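Local atomic coordinates of carbohydrate kinase, FGGY (Rhodospirillum rubrum, PDB entry 3IFR), a protein that probably phosphorylates D-xylulose at the expense of ATP, as a xylulokinase of the FGGY family of carbohydrate kinases. Residues Q137-K142 against R179-E184; W145-E150 against L202-P207; P238-A243 against W443-G448; A253-P258 against D287-P292; V261-G266 against L385-H390. All coordinates share one frame; numbering follows the deposited sequence.

Interaction 1: Q137-K142 against R179-E184; sequences QLVTAK and RNWALE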
# COMPACT_ATOMS: atom_id res chain seq x y z
N GLN A 137 -8.21 4.12 10.36
CA GLN A 137 -8.10 4.29 8.93
C GLN A 137 -9.48 4.33 8.25
O GLN A 137 -9.63 4.82 7.14
CB GLN A 137 -7.25 3.19 8.37
CG GLN A 137 -6.22 3.68 7.45
CD GLN A 137 -4.87 3.07 7.77
OE1 GLN A 137 -4.14 3.58 8.63
NE2 GLN A 137 -4.55 1.95 7.10
N LEU A 138 -10.50 3.83 8.94
CA LEU A 138 -11.86 3.92 8.41
C LEU A 138 -12.25 5.38 8.19
O LEU A 138 -12.15 6.22 9.12
CB LEU A 138 -12.88 3.29 9.34
CG LEU A 138 -12.72 1.82 9.67
CD1 LEU A 138 -13.78 1.42 10.69
CD2 LEU A 138 -12.81 0.99 8.38
N VAL A 139 -12.68 5.69 6.98
CA VAL A 139 -13.35 6.95 6.68
C VAL A 139 -14.39 7.29 7.77
O VAL A 139 -14.48 8.43 8.24
CB VAL A 139 -14.01 6.86 5.33
CG1 VAL A 139 -14.90 8.10 5.06
CG2 VAL A 139 -12.92 6.70 4.27
N THR A 140 -15.13 6.27 8.20
CA THR A 140 -16.11 6.36 9.30
C THR A 140 -15.53 6.94 10.61
O THR A 140 -16.16 7.78 11.26
CB THR A 140 -16.70 4.98 9.57
OG1 THR A 140 -17.48 4.58 8.44
CG2 THR A 140 -17.54 4.98 10.84
N ALA A 141 -14.36 6.48 11.03
CA ALA A 141 -13.73 7.04 12.22
C ALA A 141 -13.41 8.52 12.04
O ALA A 141 -13.81 9.36 12.85
CB ALA A 141 -12.47 6.28 12.60
N LYS A 142 -12.70 8.86 10.96
CA LYS A 142 -12.47 10.27 10.66
C LYS A 142 -13.75 11.09 10.55
O LYS A 142 -13.79 12.21 11.06
CB LYS A 142 -11.58 10.44 9.43
CG LYS A 142 -10.14 10.05 9.71
CD LYS A 142 -9.43 9.76 8.43
CE LYS A 142 -7.90 9.51 8.60
NZ LYS A 142 -7.53 8.08 8.74
N ARG A 179 -14.37 1.42 -5.54
CA ARG A 179 -14.75 0.34 -4.64
C ARG A 179 -13.76 0.25 -3.49
O ARG A 179 -14.12 0.01 -2.35
CB ARG A 179 -14.70 -1.03 -5.39
CG ARG A 179 -15.83 -1.34 -6.40
CD ARG A 179 -15.81 -2.84 -6.89
NE ARG A 179 -14.51 -3.24 -7.47
CZ ARG A 179 -14.21 -4.43 -8.00
NH1 ARG A 179 -13.01 -4.66 -8.50
NH2 ARG A 179 -15.12 -5.39 -8.08
N ASN A 180 -12.47 0.36 -3.80
CA ASN A 180 -11.48 0.07 -2.78
C ASN A 180 -11.39 1.19 -1.73
O ASN A 180 -11.13 0.94 -0.55
CB ASN A 180 -10.13 -0.20 -3.44
CG ASN A 180 -9.90 -1.69 -3.74
OD1 ASN A 180 -10.25 -2.58 -2.95
ND2 ASN A 180 -9.26 -1.95 -4.88
N TRP A 181 -11.58 2.43 -2.16
CA TRP A 181 -11.70 3.52 -1.21
C TRP A 181 -12.88 3.22 -0.25
O TRP A 181 -12.74 3.30 0.99
CB TRP A 181 -11.86 4.87 -1.94
CG TRP A 181 -11.96 5.99 -1.00
CD1 TRP A 181 -10.92 6.71 -0.47
CD2 TRP A 181 -13.16 6.54 -0.44
NE1 TRP A 181 -11.41 7.66 0.39
CE2 TRP A 181 -12.78 7.58 0.42
CE3 TRP A 181 -14.53 6.25 -0.59
CZ2 TRP A 181 -13.72 8.33 1.15
CZ3 TRP A 181 -15.45 6.99 0.11
CH2 TRP A 181 -15.05 8.01 0.98
N ALA A 182 -14.03 2.83 -0.82
CA ALA A 182 -15.21 2.55 -0.02
C ALA A 182 -15.06 1.33 0.91
O ALA A 182 -15.56 1.31 2.04
CB ALA A 182 -16.45 2.43 -0.93
N LEU A 183 -14.37 0.31 0.44
CA LEU A 183 -14.10 -0.90 1.22
C LEU A 183 -13.07 -0.63 2.32
O LEU A 183 -13.31 -0.91 3.50
CB LEU A 183 -13.54 -1.96 0.28
CG LEU A 183 -13.87 -3.45 0.42
CD1 LEU A 183 -12.57 -4.34 0.22
CD2 LEU A 183 -14.58 -3.79 1.69
N GLU A 184 -11.91 -0.09 1.98
CA GLU A 184 -10.99 0.24 3.04
C GLU A 184 -11.70 1.18 3.99
O GLU A 184 -11.56 1.07 5.20
CB GLU A 184 -9.68 0.83 2.52
CG GLU A 184 -8.88 -0.20 1.72
CD GLU A 184 -7.42 0.14 1.62
OE1 GLU A 184 -6.89 0.89 2.44
OE2 GLU A 184 -6.81 -0.38 0.70
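Trp181 and Glu184, on helix 179-185, meet Val139 and Leu138 at the start of helix 139-149. The contact joins two helices of the N-terminal half of this FGGY kinase, which has the actin-like ATPase fold. Trp181 comes first along 179-184. Its CG lies anti to the backbone N (chi1 -179°), which swings the indole out to the methyls of Val139. Val139 CG2 stands off the ring plane near the rim, 3.6 Å from Trp181 CZ2. The second methyl, Val139 CG1, is 4.1 Å from Trp181 CH2. The indole NE1 donates to the carbonyl O of Ala88, which probably limits how far the ring can turn. Val160, on strand 159-161, also touches both Val139 and Trp181. Three residues on, Glu184 takes part through its backbone. Leu138 occupies the N-cap position of helix 139-149. Leu138 CD2 ends 3.4 Å from the carbonyl O of Glu184.

Interaction 2: W145-E150 against L202-P207; sequences WIERHE and LAHIPP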
# COMPACT_ATOMS: atom_id res chain seq x y z
N TRP A 145 -15.07 11.90 14.05
CA TRP A 145 -14.24 12.93 14.67
C TRP A 145 -14.66 14.33 14.19
O TRP A 145 -14.90 15.24 14.97
CB TRP A 145 -12.77 12.70 14.34
CG TRP A 145 -11.86 13.71 14.96
CD1 TRP A 145 -11.15 13.57 16.12
CD2 TRP A 145 -11.55 15.01 14.45
NE1 TRP A 145 -10.43 14.72 16.37
CE2 TRP A 145 -10.65 15.61 15.36
CE3 TRP A 145 -11.92 15.72 13.30
CZ2 TRP A 145 -10.14 16.90 15.16
CZ3 TRP A 145 -11.41 17.00 13.11
CH2 TRP A 145 -10.54 17.58 14.04
N ILE A 146 -14.76 14.48 12.89
CA ILE A 146 -15.23 15.70 12.30
C ILE A 146 -16.59 16.16 12.85
O ILE A 146 -16.78 17.35 13.15
CB ILE A 146 -15.31 15.53 10.77
CG1 ILE A 146 -13.93 15.69 10.15
CG2 ILE A 146 -16.25 16.54 10.15
CD1 ILE A 146 -13.94 15.26 8.73
N GLU A 147 -17.56 15.25 12.93
CA GLU A 147 -18.88 15.60 13.47
C GLU A 147 -18.75 16.18 14.87
O GLU A 147 -19.48 17.10 15.23
CB GLU A 147 -19.73 14.36 13.61
CG GLU A 147 -20.89 14.51 14.55
CD GLU A 147 -21.83 13.34 14.46
OE1 GLU A 147 -22.92 13.54 13.92
OE2 GLU A 147 -21.49 12.20 14.86
N ARG A 148 -17.85 15.64 15.67
CA ARG A 148 -17.76 16.12 17.02
C ARG A 148 -16.84 17.34 17.15
O ARG A 148 -17.07 18.17 18.02
CB ARG A 148 -17.38 15.00 18.02
CG ARG A 148 -15.98 15.06 18.55
CD ARG A 148 -15.85 14.70 20.03
NE ARG A 148 -16.85 13.75 20.53
CZ ARG A 148 -16.84 12.43 20.34
NH1 ARG A 148 -15.86 11.85 19.66
NH2 ARG A 148 -17.82 11.69 20.84
N HIS A 149 -15.82 17.45 16.31
CA HIS A 149 -14.88 18.56 16.45
C HIS A 149 -15.17 19.72 15.53
O HIS A 149 -14.79 20.84 15.82
CB HIS A 149 -13.42 18.10 16.23
CG HIS A 149 -12.88 17.32 17.38
ND1 HIS A 149 -13.30 16.03 17.67
CD2 HIS A 149 -11.99 17.65 18.33
CE1 HIS A 149 -12.68 15.61 18.75
NE2 HIS A 149 -11.89 16.57 19.18
N GLU A 150 -15.80 19.45 14.40
CA GLU A 150 -16.05 20.51 13.43
C GLU A 150 -17.47 20.36 12.88
O GLU A 150 -17.65 20.07 11.70
CB GLU A 150 -14.99 20.48 12.31
CG GLU A 150 -13.57 20.78 12.82
CD GLU A 150 -12.49 20.64 11.75
OE1 GLU A 150 -11.28 20.63 12.10
OE2 GLU A 150 -12.83 20.54 10.56
N LEU A 202 -23.38 4.44 10.15
CA LEU A 202 -22.42 4.46 11.25
C LEU A 202 -21.60 5.78 11.36
O LEU A 202 -21.12 6.14 12.43
CB LEU A 202 -21.42 3.31 11.12
CG LEU A 202 -21.49 1.93 11.79
CD1 LEU A 202 -20.08 1.49 12.02
CD2 LEU A 202 -22.28 1.89 13.10
N ALA A 203 -21.37 6.42 10.22
CA ALA A 203 -20.55 7.62 10.17
C ALA A 203 -21.46 8.84 10.33
O ALA A 203 -21.00 9.99 10.30
CB ALA A 203 -19.76 7.67 8.82
N HIS A 204 -22.77 8.59 10.45
CA HIS A 204 -23.75 9.65 10.73
C HIS A 204 -23.81 10.69 9.61
O HIS A 204 -24.14 11.86 9.87
CB HIS A 204 -23.42 10.38 12.05
CG HIS A 204 -23.35 9.49 13.26
ND1 HIS A 204 -22.64 9.83 14.40
CD2 HIS A 204 -23.90 8.28 13.51
CE1 HIS A 204 -22.76 8.88 15.29
NE2 HIS A 204 -23.51 7.92 14.79
N ILE A 205 -23.45 10.30 8.39
CA ILE A 205 -23.69 11.16 7.24
C ILE A 205 -24.84 10.56 6.48
O ILE A 205 -25.15 9.38 6.61
CB ILE A 205 -22.47 11.26 6.30
CG1 ILE A 205 -22.07 9.87 5.80
CG2 ILE A 205 -21.30 11.87 7.01
CD1 ILE A 205 -20.87 9.81 4.86
N PRO A 206 -25.51 11.38 5.68
CA PRO A 206 -26.56 10.87 4.79
C PRO A 206 -25.92 10.01 3.72
O PRO A 206 -24.81 10.31 3.29
CB PRO A 206 -27.13 12.14 4.16
CG PRO A 206 -25.99 13.14 4.26
CD PRO A 206 -25.35 12.84 5.59
N PRO A 207 -26.64 8.97 3.27
CA PRO A 207 -26.16 8.02 2.27
C PRO A 207 -25.95 8.70 0.93
O PRO A 207 -25.17 8.20 0.13
CB PRO A 207 -27.30 6.97 2.18
CG PRO A 207 -28.14 7.18 3.42
CD PRO A 207 -28.03 8.68 3.68
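The imidazole of His204 meets the carboxylate of Glu147 at its edge, and one of its faces carries the carbonyl O of Leu202, 3.6 Å above the plane and toward the rim. Glu147 OE2 lies almost in the ring plane. The pair is a His-carboxylate hydrogen bond. It ties helix 139-149 to the loop that follows helix 197-201, at the surface of the N-terminal half of this actin-like kinase. His204 is the first residue to leave that helix, and its phi is positive. On the helix side, Glu147 CG lies anti to the backbone N (chi1 161°) and the chain stays extended beyond it, which carries the carboxylate across to the loop. The carboxylate and ring planes are turned 42° apart. The other oxygen, Glu147 OE1, rests 3.7 Å from His204 CB. The side chains of both residues also touch Phe154 of helix 151-155. The carboxylate would probably favour a protonated imidazole. On the far side of the helix, Trp145 NE1 lies over the centre of the His149 ring. His204 ND1 donates to the syn lone pair of Glu147 OE2 at 2.7 Å, and the N-H...O angle is 170°.

Interaction 3: P238-A243 against W443-G448; sequences PVYGGA and WVAAIG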
# COMPACT_ATOMS: atom_id res chain seq x y z
N PRO A 238 -10.58 8.83 -22.71
CA PRO A 238 -11.15 7.93 -21.69
C PRO A 238 -10.40 7.94 -20.36
O PRO A 238 -9.16 7.79 -20.32
CB PRO A 238 -11.06 6.55 -22.34
CG PRO A 238 -11.04 6.87 -23.82
CD PRO A 238 -10.24 8.12 -23.95
N VAL A 239 -11.15 8.06 -19.28
CA VAL A 239 -10.59 7.94 -17.95
C VAL A 239 -11.16 6.73 -17.23
O VAL A 239 -12.37 6.59 -17.12
CB VAL A 239 -10.91 9.17 -17.11
CG1 VAL A 239 -10.28 9.03 -15.73
CG2 VAL A 239 -10.41 10.44 -17.82
N TYR A 240 -10.29 5.86 -16.74
CA TYR A 240 -10.67 4.61 -16.06
C TYR A 240 -10.98 4.82 -14.59
O TYR A 240 -10.80 5.93 -14.08
CB TYR A 240 -9.56 3.57 -16.25
CG TYR A 240 -9.60 3.09 -17.67
CD1 TYR A 240 -8.85 3.71 -18.67
CD2 TYR A 240 -10.50 2.08 -18.04
CE1 TYR A 240 -8.94 3.30 -19.98
CE2 TYR A 240 -10.61 1.68 -19.34
CZ TYR A 240 -9.83 2.28 -20.31
OH TYR A 240 -9.97 1.84 -21.61
N GLY A 241 -11.50 3.79 -13.95
CA GLY A 241 -11.72 3.84 -12.53
C GLY A 241 -10.43 4.18 -11.81
O GLY A 241 -9.35 3.76 -12.23
N GLY A 242 -10.51 4.93 -10.72
CA GLY A 242 -9.32 5.14 -9.91
C GLY A 242 -8.84 3.85 -9.26
O GLY A 242 -9.64 2.94 -8.96
N ALA A 243 -7.56 3.80 -9.00
CA ALA A 243 -6.87 2.62 -8.59
C ALA A 243 -6.23 2.83 -7.26
O ALA A 243 -5.62 3.80 -7.05
CB ALA A 243 -5.86 2.28 -9.60
N TRP A 443 -1.26 0.48 -16.66
CA TRP A 443 -1.65 -0.84 -17.11
C TRP A 443 -3.15 -1.03 -17.16
O TRP A 443 -3.67 -1.77 -18.00
CB TRP A 443 -0.97 -1.96 -16.30
CG TRP A 443 -0.74 -3.13 -17.16
CD1 TRP A 443 -1.36 -4.37 -17.10
CD2 TRP A 443 0.11 -3.17 -18.31
NE1 TRP A 443 -0.91 -5.18 -18.13
CE2 TRP A 443 -0.01 -4.46 -18.88
CE3 TRP A 443 0.97 -2.24 -18.90
CZ2 TRP A 443 0.71 -4.84 -20.00
CZ3 TRP A 443 1.68 -2.62 -20.02
CH2 TRP A 443 1.55 -3.91 -20.55
N VAL A 444 -3.87 -0.39 -16.26
CA VAL A 444 -5.30 -0.54 -16.27
C VAL A 444 -5.88 0.02 -17.55
O VAL A 444 -6.84 -0.52 -18.12
CB VAL A 444 -5.94 0.15 -15.08
CG1 VAL A 444 -7.41 0.22 -15.27
CG2 VAL A 444 -5.57 -0.57 -13.79
N ALA A 445 -5.31 1.12 -18.00
CA ALA A 445 -5.83 1.78 -19.17
C ALA A 445 -5.31 1.04 -20.39
O ALA A 445 -5.92 1.08 -21.45
CB ALA A 445 -5.41 3.24 -19.19
N ALA A 446 -4.16 0.39 -20.23
CA ALA A 446 -3.56 -0.35 -21.34
C ALA A 446 -4.49 -1.51 -21.73
O ALA A 446 -4.79 -1.72 -22.90
CB ALA A 446 -2.21 -0.88 -20.93
N ILE A 447 -4.94 -2.25 -20.73
CA ILE A 447 -5.77 -3.39 -20.96
C ILE A 447 -7.17 -2.96 -21.38
O ILE A 447 -7.89 -3.72 -21.98
CB ILE A 447 -5.77 -4.27 -19.72
CG1 ILE A 447 -4.49 -5.10 -19.75
CG2 ILE A 447 -6.99 -5.17 -19.67
CD1 ILE A 447 -4.04 -5.49 -18.40
N GLY A 448 -7.55 -1.72 -21.09
CA GLY A 448 -8.86 -1.26 -21.51
C GLY A 448 -8.90 -0.79 -22.96
O GLY A 448 -9.96 -0.78 -23.58
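Tyr240 carries this contact from a strand of the N-terminal sheet to helix 437-448. Its CB starts beside Val444, 4.1 Å from Val444 CG1. The CG lies anti to the carbonyl carbon (chi1 -73°), and the ring runs on along the helix. Tyr240 CD1 is 3.5 Å from Ala445 CB, and CE1 is 3.6 Å from Ala445 CA. The carbonyl O of Val444 lies over one face of the ring. Farther out, Tyr240 CZ comes 3.9 Å from Gly448 CA. The OH stops 3.1 Å from Gly448 C, where Gly448 presents bare backbone to the hydroxyl. Strand and helix axes pass 8.9 Å apart at 123°. Their segments fall in the two family halves of the actin-like kinase, so the contact bridges sequence-distant parts. A serine at Tyr240 would probably open a gap beside Ala445 and Gly448. No hydrogen bond crosses between the segments; the join rests mainly on van der Waals packing, with the hydroxyl close to the Gly448 backbone and with glycine and alanine letting the ring lie close to the helix.

Interaction 4: A253-P258 against D287-P292; sequences AGITRP and DYHLVP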
# COMPACT_ATOMS: atom_id res chain seq x y z
N ALA A 253 4.26 -5.10 -10.08
CA ALA A 253 5.27 -6.09 -9.73
C ALA A 253 4.92 -7.47 -10.30
O ALA A 253 5.65 -8.43 -10.11
CB ALA A 253 5.52 -6.14 -8.21
N GLY A 254 3.82 -7.56 -11.02
CA GLY A 254 3.39 -8.82 -11.60
C GLY A 254 2.61 -9.73 -10.68
O GLY A 254 2.65 -10.94 -10.84
N ILE A 255 1.92 -9.18 -9.70
CA ILE A 255 1.01 -10.01 -8.91
C ILE A 255 -0.36 -9.97 -9.60
O ILE A 255 -1.19 -9.02 -9.40
CB ILE A 255 0.95 -9.56 -7.43
CG1 ILE A 255 2.11 -10.19 -6.64
CG2 ILE A 255 -0.33 -10.01 -6.77
CD1 ILE A 255 3.42 -9.51 -6.83
N THR A 256 -0.60 -11.00 -10.41
CA THR A 256 -1.79 -11.09 -11.26
C THR A 256 -2.56 -12.40 -11.17
O THR A 256 -3.69 -12.48 -11.64
CB THR A 256 -1.44 -10.88 -12.78
OG1 THR A 256 -0.77 -12.02 -13.27
CG2 THR A 256 -0.56 -9.69 -12.98
N ARG A 257 -1.97 -13.44 -10.61
CA ARG A 257 -2.66 -14.74 -10.53
C ARG A 257 -2.87 -15.16 -9.09
O ARG A 257 -2.01 -14.93 -8.23
CB ARG A 257 -1.84 -15.83 -11.22
CG ARG A 257 -1.08 -15.42 -12.50
CD ARG A 257 -0.04 -16.53 -12.89
NE ARG A 257 0.66 -16.34 -14.17
CZ ARG A 257 1.78 -16.99 -14.52
NH1 ARG A 257 2.33 -17.87 -13.67
NH2 ARG A 257 2.35 -16.78 -15.72
N PRO A 258 -4.01 -15.81 -8.81
CA PRO A 258 -4.23 -16.32 -7.45
C PRO A 258 -2.96 -16.99 -6.94
O PRO A 258 -2.38 -17.84 -7.62
CB PRO A 258 -5.33 -17.35 -7.65
CG PRO A 258 -6.03 -16.91 -8.90
CD PRO A 258 -5.02 -16.26 -9.76
N ASP A 287 -8.77 -5.96 0.11
CA ASP A 287 -9.02 -5.01 -0.99
C ASP A 287 -9.49 -5.84 -2.16
O ASP A 287 -9.25 -7.04 -2.20
CB ASP A 287 -7.74 -4.29 -1.41
CG ASP A 287 -7.40 -3.09 -0.55
OD1 ASP A 287 -6.71 -3.22 0.50
OD2 ASP A 287 -7.76 -1.97 -0.96
N TYR A 288 -10.12 -5.20 -3.15
CA TYR A 288 -10.33 -5.85 -4.42
C TYR A 288 -9.03 -5.73 -5.21
O TYR A 288 -8.35 -4.72 -5.12
CB TYR A 288 -11.43 -5.17 -5.21
CG TYR A 288 -12.80 -5.35 -4.58
CD1 TYR A 288 -13.56 -6.47 -4.84
CD2 TYR A 288 -13.32 -4.38 -3.72
CE1 TYR A 288 -14.81 -6.62 -4.27
CE2 TYR A 288 -14.56 -4.53 -3.15
CZ TYR A 288 -15.30 -5.65 -3.42
OH TYR A 288 -16.52 -5.80 -2.85
N HIS A 289 -8.67 -6.76 -5.98
CA HIS A 289 -7.56 -6.57 -6.90
C HIS A 289 -8.00 -5.65 -8.03
O HIS A 289 -9.18 -5.42 -8.22
CB HIS A 289 -7.13 -7.89 -7.48
CG HIS A 289 -5.73 -7.88 -7.99
ND1 HIS A 289 -4.85 -8.92 -7.77
CD2 HIS A 289 -5.04 -6.95 -8.69
CE1 HIS A 289 -3.68 -8.63 -8.33
NE2 HIS A 289 -3.78 -7.44 -8.87
N LEU A 290 -7.05 -5.13 -8.81
CA LEU A 290 -7.43 -4.42 -10.03
C LEU A 290 -7.88 -5.47 -11.03
O LEU A 290 -8.83 -5.26 -11.78
CB LEU A 290 -6.29 -3.57 -10.60
CG LEU A 290 -5.59 -2.61 -9.63
CD1 LEU A 290 -4.55 -1.73 -10.31
CD2 LEU A 290 -6.63 -1.77 -8.93
N VAL A 291 -7.21 -6.62 -11.03
CA VAL A 291 -7.62 -7.72 -11.91
C VAL A 291 -9.05 -8.22 -11.59
O VAL A 291 -9.35 -8.68 -10.49
CB VAL A 291 -6.60 -8.87 -11.90
CG1 VAL A 291 -7.04 -9.97 -12.83
CG2 VAL A 291 -5.24 -8.37 -12.34
N PRO A 292 -9.94 -8.12 -12.58
CA PRO A 292 -11.35 -8.40 -12.37
C PRO A 292 -11.53 -9.77 -11.83
O PRO A 292 -11.01 -10.69 -12.40
CB PRO A 292 -11.91 -8.32 -13.78
CG PRO A 292 -11.01 -7.32 -14.46
CD PRO A 292 -9.66 -7.63 -13.93
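Ile255 and His289 form the close part of this contact, while Thr256 and Val291 meet more loosely beside them. The imidazole of His289 points its edge at the backbone of Ile255, whose carbonyl O lies near the ring plane. His289 NE2 is modelled 3.1 Å from Ile255 O, but which way round the ring sits is uncertain. The CG2 branch of Ile255 also packs against the imidazole, and the two side chains cross at about a right angle. CG of His289 lies anti to the backbone N (chi1 -158°), which carries the ring out to the other segment. Ile247 of helix 245-252 and Ala274 also touch this histidine. Both segments are loops. Residues 253-258 lead from helix 245-252 into strand 260-265, the first strand of the second sheet of the actin-like fold. Gly254 ends that helix with a Schellman motif; its positive phi suits glycine. Residues 287-292 lie between strands 269-273 and 298-301 of the same sheet. The looser side belongs to Val291, which is partly exposed. Its CG1 approaches Thr256 O only to 4.4 Å. Its other methyl, CG2, turns back over one face of the His289 ring, 3.8 Å above the plane.

Interaction 5: V261-G266 against L385-H390; sequences VLLKFG and LAFRHH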
# COMPACT_ATOMS: atom_id res chain seq x y z
N VAL A 261 2.45 -13.54 -4.59
CA VAL A 261 2.70 -12.76 -3.39
C VAL A 261 3.82 -11.76 -3.61
O VAL A 261 4.89 -12.12 -4.09
CB VAL A 261 3.10 -13.67 -2.20
CG1 VAL A 261 3.30 -12.86 -0.96
CG2 VAL A 261 2.06 -14.79 -1.98
N LEU A 262 3.59 -10.51 -3.25
CA LEU A 262 4.62 -9.51 -3.28
C LEU A 262 5.11 -9.25 -1.87
O LEU A 262 4.33 -9.15 -0.90
CB LEU A 262 4.12 -8.20 -3.93
CG LEU A 262 5.18 -7.09 -3.85
CD1 LEU A 262 6.34 -7.46 -4.79
CD2 LEU A 262 4.65 -5.74 -4.19
N LEU A 263 6.42 -9.16 -1.73
CA LEU A 263 7.01 -8.82 -0.46
C LEU A 263 7.79 -7.55 -0.66
O LEU A 263 8.78 -7.54 -1.38
CB LEU A 263 7.99 -9.91 -0.06
CG LEU A 263 7.58 -11.11 0.76
CD1 LEU A 263 6.08 -11.43 0.74
CD2 LEU A 263 8.44 -12.22 0.24
N LYS A 264 7.36 -6.49 0.02
CA LYS A 264 7.83 -5.14 -0.24
C LYS A 264 8.75 -4.73 0.89
O LYS A 264 8.28 -4.49 2.01
CB LYS A 264 6.62 -4.19 -0.26
CG LYS A 264 6.76 -2.99 -1.17
CD LYS A 264 5.38 -2.46 -1.59
CE LYS A 264 5.50 -1.18 -2.44
NZ LYS A 264 6.52 -0.25 -1.86
N PHE A 265 10.04 -4.69 0.62
CA PHE A 265 11.00 -4.29 1.65
C PHE A 265 11.22 -2.77 1.67
O PHE A 265 12.29 -2.27 1.33
CB PHE A 265 12.31 -5.05 1.48
CG PHE A 265 12.17 -6.50 1.75
CD1 PHE A 265 12.48 -7.00 3.01
CD2 PHE A 265 11.67 -7.36 0.79
CE1 PHE A 265 12.32 -8.33 3.26
CE2 PHE A 265 11.51 -8.67 1.05
CZ PHE A 265 11.82 -9.16 2.27
N GLY A 266 10.17 -2.05 2.06
CA GLY A 266 10.18 -0.60 2.20
C GLY A 266 10.47 -0.19 3.64
O GLY A 266 10.78 -1.03 4.49
N LEU A 385 11.33 -13.55 9.26
CA LEU A 385 10.44 -14.37 10.05
C LEU A 385 9.05 -13.81 10.20
O LEU A 385 8.06 -14.56 10.20
CB LEU A 385 11.04 -14.54 11.43
CG LEU A 385 11.61 -15.89 11.82
CD1 LEU A 385 11.81 -16.82 10.63
CD2 LEU A 385 12.89 -15.59 12.57
N ALA A 386 8.96 -12.50 10.34
CA ALA A 386 7.66 -11.83 10.42
C ALA A 386 6.96 -11.94 9.08
O ALA A 386 5.73 -12.06 9.03
CB ALA A 386 7.78 -10.38 10.82
N PHE A 387 7.73 -11.85 8.01
CA PHE A 387 7.17 -12.05 6.68
C PHE A 387 6.63 -13.47 6.55
O PHE A 387 5.55 -13.69 6.04
CB PHE A 387 8.20 -11.73 5.59
CG PHE A 387 8.12 -10.33 5.08
CD1 PHE A 387 6.96 -9.87 4.51
CD2 PHE A 387 9.21 -9.46 5.19
CE1 PHE A 387 6.87 -8.59 4.03
CE2 PHE A 387 9.12 -8.17 4.70
CZ PHE A 387 7.94 -7.74 4.11
N ARG A 388 7.39 -14.44 7.03
CA ARG A 388 6.95 -15.83 7.01
C ARG A 388 5.59 -16.01 7.72
O ARG A 388 4.69 -16.71 7.19
CB ARG A 388 7.98 -16.73 7.65
CG ARG A 388 7.51 -18.19 7.83
CD ARG A 388 8.68 -19.15 7.91
NE ARG A 388 8.32 -20.46 8.48
CZ ARG A 388 9.18 -21.48 8.64
NH1 ARG A 388 10.45 -21.36 8.29
NH2 ARG A 388 8.77 -22.62 9.19
N HIS A 389 5.46 -15.37 8.89
CA HIS A 389 4.27 -15.44 9.71
C HIS A 389 3.01 -14.98 8.94
O HIS A 389 2.02 -15.72 8.84
CB HIS A 389 4.48 -14.70 11.04
CG HIS A 389 3.30 -14.73 11.95
ND1 HIS A 389 3.01 -13.71 12.84
CD2 HIS A 389 2.31 -15.64 12.11
CE1 HIS A 389 1.91 -14.00 13.51
NE2 HIS A 389 1.47 -15.17 13.08
N HIS A 390 3.05 -13.78 8.36
CA HIS A 390 2.04 -13.38 7.39
C HIS A 390 1.70 -14.47 6.34
O HIS A 390 0.52 -14.72 6.05
CB HIS A 390 2.48 -12.13 6.64
CG HIS A 390 2.27 -10.88 7.41
ND1 HIS A 390 3.24 -10.34 8.23
CD2 HIS A 390 1.21 -10.04 7.49
CE1 HIS A 390 2.79 -9.22 8.77
NE2 HIS A 390 1.56 -9.03 8.34
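Strand 260-265, in the second sheet of the actin-like kinase fold, packs here against the long helix 372-397. The strand and helix axes approach to 10.9 Å and run nearly antiparallel, at 152°. Phe387 is the helix residue that meets the strand. Leu263 CG lies over one face of its ring, 4.0 Å from Phe387 CD1. The tip, Phe387 CZ, comes edge-on to the carbonyl O of Lys264 at 3.9 Å. Phe265 sits at the centre of an inverse gamma turn, and its ring meets Phe387 at an intermediate tilt, with planes 50° apart and centroids 4.9 Å apart. Met420 of helix 414-424 touches both phenylalanines, and Trp416 meets Phe265 edge-to-face. An alanine at Phe387 would probably leave a gap between Leu263 and Phe265 and set the Phe265 ring freer to turn. No hydrogen bond crosses between the segments. The nearest approach of the two rings is Phe387 CE2, over one face of Phe265, 3.5 Å from Phe265 CE1.

How the interactions relate
Interactions 1, 3, 4 and 5 are buried, whereas interaction 2 lies at the surface. Interactions 1 and 2 share helix 139-149 and touch where Thr140 packs on Ala203, yet one is apolar and the other a His-carboxylate hydrogen bond. Interaction 3 spans the two family halves. It meets interaction 4 through Leu290, which packs on Val444 and Ala243. Interaction 4 in turn touches interaction 5, with Ile255 against Leu262. Interactions 1 and 4 meet between Asn180 and Tyr288, a probable hydrogen bond. Aromatic rings carry interactions 1, 3 and 5, but a histidine serves interactions 2 and 4, where a loop takes part. Interactions 1 and 5 lie on opposite sides of the chain's centre.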